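Local structure of putative uncharacterized protein TTHB187 (Thermus thermophilus HB8, 3SKD) at residues Leu26-Leu31 and Arg223-Gly228. The protein is the metal-dependent HD nuclease domain of the CRISPR-associated endonuclease/helicase Cas3, which cuts single-stranded DNA in defence against viruses and plasmids. Residues are numbered along the deposited sequence; the frame is centred on the assembly and turned at random.
With NI (nickel (II) ion), chain B.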
loop_
_atom_site.group_PDB
_atom_site.type_symbol
_atom_site.label_atom_id
_atom_site.label_comp_id
_atom_site.label_asym_id
_atom_site.label_seq_id
_atom_site.Cartn_x
_atom_site.Cartn_y
_atom_site.Cartn_z
ATOM N N LEU A 26 -8.916 8.626 -1.392
ATOM C CA LEU A 26 -7.899 7.621 -1.667
ATOM C C LEU A 26 -6.683 7.823 -0.748
ATOM O O LEU A 26 -6.161 6.872 -0.178
ATOM C CB LEU A 26 -7.498 7.695 -3.131
ATOM C CG LEU A 26 -6.458 6.671 -3.616
ATOM C CD1 LEU A 26 -6.841 5.275 -3.249
ATOM C CD2 LEU A 26 -6.226 6.793 -5.106
ATOM N N LEU A 27 -6.267 9.068 -0.532
ATOM C CA LEU A 27 -5.094 9.295 0.307
ATOM C C LEU A 27 -5.336 8.837 1.736
ATOM O O LEU A 27 -4.430 8.312 2.356
ATOM C CB LEU A 27 -4.717 10.753 0.323
ATOM C CG LEU A 27 -3.515 11.131 1.186
ATOM C CD1 LEU A 27 -2.203 10.486 0.717
ATOM C CD2 LEU A 27 -3.383 12.657 1.216
ATOM N N ALA A 28 -6.550 9.044 2.244
ATOM C CA ALA A 28 -6.914 8.585 3.575
ATOM C C ALA A 28 -6.803 7.058 3.634
ATOM O O ALA A 28 -6.280 6.496 4.583
ATOM C CB ALA A 28 -8.331 9.002 3.896
ATOM N N HIS A 29 -7.336 6.369 2.640
ATOM C CA HIS A 29 -7.223 4.937 2.659
ATOM C C HIS A 29 -5.754 4.477 2.534
ATOM O O HIS A 29 -5.339 3.504 3.164
ATOM C CB HIS A 29 -8.029 4.353 1.526
ATOM C CG HIS A 29 -7.885 2.873 1.427
ATOM N ND1 HIS A 29 -8.111 2.037 2.500
ATOM C CD2 HIS A 29 -7.497 2.082 0.394
ATOM C CE1 HIS A 29 -7.894 0.793 2.125
ATOM N NE2 HIS A 29 -7.514 0.797 0.863
ATOM N N MET A 30 -4.955 5.189 1.756
ATOM C CA MET A 30 -3.548 4.801 1.578
ATOM C C MET A 30 -2.794 4.960 2.893
ATOM O O MET A 30 -2.007 4.078 3.298
ATOM C CB MET A 30 -2.842 5.600 0.475
ATOM C CG MET A 30 -3.232 5.215 -1.005
ATOM S SD MET A 30 -2.646 6.552 -2.161
ATOM C CE MET A 30 -0.885 6.385 -2.071
ATOM N N LEU A 31 -3.075 6.039 3.616
ATOM C CA LEU A 31 -2.402 6.268 4.873
ATOM C C LEU A 31 -2.876 5.294 5.958
ATOM O O LEU A 31 -2.050 4.898 6.818
ATOM C CB LEU A 31 -2.590 7.715 5.351
ATOM C CG LEU A 31 -1.839 8.739 4.506
ATOM C CD1 LEU A 31 -2.284 10.145 4.946
ATOM C CD2 LEU A 31 -0.309 8.583 4.644
ATOM N N ARG A 223 -12.543 11.017 7.752
ATOM C CA ARG A 223 -11.382 11.636 8.388
ATOM C C ARG A 223 -10.630 12.368 7.294
ATOM O O ARG A 223 -10.546 11.905 6.166
ATOM C CB ARG A 223 -10.509 10.598 9.106
ATOM C CG ARG A 223 -11.214 9.991 10.370
ATOM C CD ARG A 223 -10.520 8.699 10.916
ATOM N NE ARG A 223 -10.746 7.640 9.941
ATOM C CZ ARG A 223 -9.812 6.976 9.278
ATOM N NH1 ARG A 223 -8.518 7.158 9.538
ATOM N NH2 ARG A 223 -10.191 6.071 8.361
ATOM N N ASP A 224 -10.105 13.541 7.614
ATOM C CA ASP A 224 -9.462 14.384 6.611
ATOM C C ASP A 224 -7.959 14.172 6.595
ATOM O O ASP A 224 -7.290 14.547 7.531
ATOM C CB ASP A 224 -9.756 15.868 6.917
ATOM C CG ASP A 224 -9.114 16.819 5.908
ATOM O OD1 ASP A 224 -9.203 18.058 6.128
ATOM O OD2 ASP A 224 -8.529 16.351 4.894
ATOM N N PRO A 225 -7.420 13.597 5.502
ATOM C CA PRO A 225 -6.000 13.265 5.410
ATOM C C PRO A 225 -5.099 14.468 5.242
ATOM O O PRO A 225 -3.890 14.332 5.375
ATOM C CB PRO A 225 -5.925 12.357 4.188
ATOM C CG PRO A 225 -7.023 12.802 3.322
ATOM C CD PRO A 225 -8.147 13.171 4.301
ATOM N N ARG A 226 -5.660 15.656 5.041
ATOM C CA ARG A 226 -4.816 16.838 4.986
ATOM C C ARG A 226 -4.280 17.167 6.375
ATOM O O ARG A 226 -3.249 17.813 6.507
ATOM C CB ARG A 226 -5.566 18.033 4.389
ATOM C CG ARG A 226 -5.857 17.852 2.917
ATOM C CD ARG A 226 -6.775 18.958 2.394
ATOM N NE ARG A 226 -8.080 18.905 3.062
ATOM C CZ ARG A 226 -8.918 19.936 3.160
ATOM N NH1 ARG A 226 -8.597 21.111 2.624
ATOM N NH2 ARG A 226 -10.086 19.795 3.788
ATOM N N ARG A 227 -4.941 16.687 7.412
ATOM C CA ARG A 227 -4.579 17.089 8.766
ATOM C C ARG A 227 -3.279 16.459 9.217
ATOM O O ARG A 227 -2.981 15.313 8.920
ATOM C CB ARG A 227 -5.680 16.728 9.750
ATOM C CG ARG A 227 -6.958 17.503 9.549
ATOM C CD ARG A 227 -7.897 17.237 10.695
ATOM N NE ARG A 227 -7.572 18.050 11.864
ATOM C CZ ARG A 227 -7.651 17.630 13.122
ATOM N NH1 ARG A 227 -8.034 16.388 13.394
ATOM N NH2 ARG A 227 -7.333 18.457 14.112
ATOM N N GLY A 228 -2.508 17.234 9.960
ATOM C CA GLY A 228 -1.247 16.793 10.514
ATOM C C GLY A 228 -1.408 15.635 11.463
ATOM O O GLY A 228 -0.535 14.793 11.580
HETATM NI NI NI B . -7.385 -0.911 -0.685
HETATM O O HOH W 1 -9.346 -1.048 -0.426
HETATM O O HOH W 2 -7.552 -2.565 -2.356
#
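A28, in the first turns of helix 26-43, and P225, in an irregular loop, are the backbones' point of closest approach, with their CA atoms 5.1 Å apart. The loop makes a type I beta turn from D224 to R227, and no hydrogen bond crosses between 26-31 and 223-228. P225 instead lays its ring on the helix surface: CB lies 3.9 Å from L27 CD2, and CG is 4.1 Å from A28 CB. The small methyl of A28 lets the ring come close to the backbone, P225 CB standing 3.9 Å from A28 N. In L27, chi1 (179°) sends CG toward the proline and chi2 (63°) turns CD2 onto it, while L31 adds CD1 one turn later. Behind the proline, D224 OD2 braces the turn: R226 NE meets its syn lone pair, with OD2 in the guanidinium plane, while R226 N, in an Asx turn, comes from above the carboxylate plane. On the other face of the helix, H29 points away from the loop and binds nickel through NE2 at 2.3 Å, sharing it with H74, D75, D210 and two waters in the metal site of the HD fold. R223 reaches over to helix 26-43, where NH2 makes a salt bridge with D32; NE bonds to P220 O. Y230 of helix 230-246 packs on A28, L31 and R223, and L173 of helix 165-181 and L15 of helix 10-16 cover L27.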